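PDB 1M55: Rep protein from Adeno-associated virus - 5, which probably nicks viral DNA at the replication origin through its metal-dependent endonuclease domain, in a rolling-circle type of replication. Local coordinates for residues H18-S23 and E124-D129. Sequence-based numbering, arbitrary orientation.
Sequences HLPGIS and EPQIND
Two loops of the Rep nuclease domain pair here, at an inverse gamma turn centred on Q126: H18-S23, between strand 3-10 and helix 24-32, and E124-D129, between helix 101-118 and strand 131-133. Q126 N donates to H18 O at 2.7 Å, nearly straight (171° at the hydrogen) and on a lone pair in the carbonyl plane. The same oxygen takes a CA-H...O contact from P125 CA. Beside this bond, I127 lays its CD1 methyl over one face of the H18 imidazole, 3.9 Å from the centroid, a CH-pi contact offset toward the rim; CG1 adds a touch at CD2 of that ring. The imidazole is held from elsewhere too, its ND1 hydrogen-bonded by the backbone N of F13 and of D14. L19 CD2 packs against P125 CG at 4.1 Å, the two side chains running side by side, while V116 of helix 101-118 also touches P125. Q126 bends at chi2 (-54°), which folds its amide back so that NE2 donates a hydrogen bond to E124 O at 2.9 Å, from above that carbonyl's plane; Q126 CG meets the CG-CD edge of P20, the two side chains crossing at about a right angle. A water donates to both E124 O and P20 O. The direct polar link between the loops thus uses backbone atoms alone, side chains adding apolar packing, and E124 O reaches the other loop through water.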
# COMPACT_ATOMS: atom_id res chain seq x y z
N HIS A 18 6.51 11.60 -13.74
CA HIS A 18 5.40 11.57 -12.79
C HIS A 18 5.03 12.89 -12.14
O HIS A 18 3.84 13.17 -11.96
CB HIS A 18 5.71 10.59 -11.65
CG HIS A 18 6.07 9.21 -12.11
ND1 HIS A 18 6.88 8.38 -11.36
CD2 HIS A 18 5.74 8.51 -13.22
CE1 HIS A 18 7.03 7.23 -11.99
NE2 HIS A 18 6.34 7.28 -13.12
N LEU A 19 6.03 13.67 -11.75
CA LEU A 19 5.78 14.91 -11.02
C LEU A 19 6.35 16.21 -11.59
O LEU A 19 7.01 16.96 -10.87
CB LEU A 19 6.27 14.72 -9.59
CG LEU A 19 5.62 13.58 -8.81
CD1 LEU A 19 6.50 13.17 -7.64
CD2 LEU A 19 4.23 14.01 -8.34
N PRO A 20 6.10 16.49 -12.88
CA PRO A 20 6.63 17.74 -13.44
C PRO A 20 6.10 18.95 -12.65
O PRO A 20 4.93 19.00 -12.29
CB PRO A 20 6.10 17.72 -14.88
CG PRO A 20 4.86 16.88 -14.79
CD PRO A 20 5.28 15.77 -13.87
N GLY A 21 6.99 19.89 -12.37
CA GLY A 21 6.59 21.08 -11.62
C GLY A 21 6.87 21.01 -10.14
O GLY A 21 6.70 22.00 -9.43
N ILE A 22 7.28 19.84 -9.64
CA ILE A 22 7.57 19.69 -8.21
C ILE A 22 8.90 20.39 -7.87
O ILE A 22 9.78 20.51 -8.73
CB ILE A 22 7.58 18.20 -7.79
CG1 ILE A 22 7.33 18.07 -6.29
CG2 ILE A 22 8.89 17.53 -8.19
CD1 ILE A 22 6.71 16.75 -5.90
N SER A 23 9.03 20.87 -6.64
CA SER A 23 10.26 21.56 -6.24
C SER A 23 11.36 20.59 -5.84
O SER A 23 11.13 19.39 -5.68
CB SER A 23 9.98 22.53 -5.09
OG SER A 23 9.92 21.84 -3.86
N GLU A 124 -0.17 17.37 -9.28
CA GLU A 124 -0.94 16.18 -9.66
C GLU A 124 -0.04 15.15 -10.33
O GLU A 124 0.63 15.47 -11.32
CB GLU A 124 -2.06 16.56 -10.63
CG GLU A 124 -3.15 17.46 -10.06
CD GLU A 124 -4.13 16.73 -9.17
OE1 GLU A 124 -4.11 15.48 -9.12
OE2 GLU A 124 -4.95 17.41 -8.51
N PRO A 125 0.02 13.92 -9.80
CA PRO A 125 0.87 12.90 -10.43
C PRO A 125 0.38 12.56 -11.84
O PRO A 125 -0.83 12.38 -12.06
CB PRO A 125 0.72 11.70 -9.49
CG PRO A 125 0.48 12.35 -8.16
CD PRO A 125 -0.50 13.44 -8.51
N GLN A 126 1.31 12.49 -12.79
CA GLN A 126 0.99 12.17 -14.18
C GLN A 126 1.05 10.66 -14.43
O GLN A 126 1.82 10.17 -15.25
CB GLN A 126 1.94 12.91 -15.13
CG GLN A 126 1.85 14.43 -15.03
CD GLN A 126 0.44 14.95 -15.22
OE1 GLN A 126 -0.15 14.82 -16.29
NE2 GLN A 126 -0.13 15.52 -14.16
N ILE A 127 0.26 9.93 -13.66
CA ILE A 127 0.17 8.48 -13.76
C ILE A 127 -1.31 8.16 -13.89
O ILE A 127 -2.13 8.65 -13.10
CB ILE A 127 0.72 7.78 -12.49
CG1 ILE A 127 2.22 8.04 -12.34
CG2 ILE A 127 0.46 6.28 -12.56
CD1 ILE A 127 2.84 7.35 -11.15
N ASN A 128 -1.66 7.37 -14.90
CA ASN A 128 -3.06 7.01 -15.11
C ASN A 128 -3.59 6.17 -13.95
O ASN A 128 -2.92 5.26 -13.49
CB ASN A 128 -3.22 6.24 -16.42
CG ASN A 128 -4.68 5.94 -16.74
OD1 ASN A 128 -5.53 6.83 -16.71
ND2 ASN A 128 -4.98 4.68 -17.02
N ASP A 129 -4.79 6.52 -13.48
CA ASP A 129 -5.47 5.80 -12.40
C ASP A 129 -4.51 5.46 -11.27
O ASP A 129 -4.46 4.31 -10.83
CB ASP A 129 -6.11 4.51 -12.93
CG ASP A 129 -7.10 4.76 -14.06
OD1 ASP A 129 -7.90 5.72 -13.97
OD2 ASP A 129 -7.08 3.99 -15.04
O HOH W 1 2.50 17.22 -12.67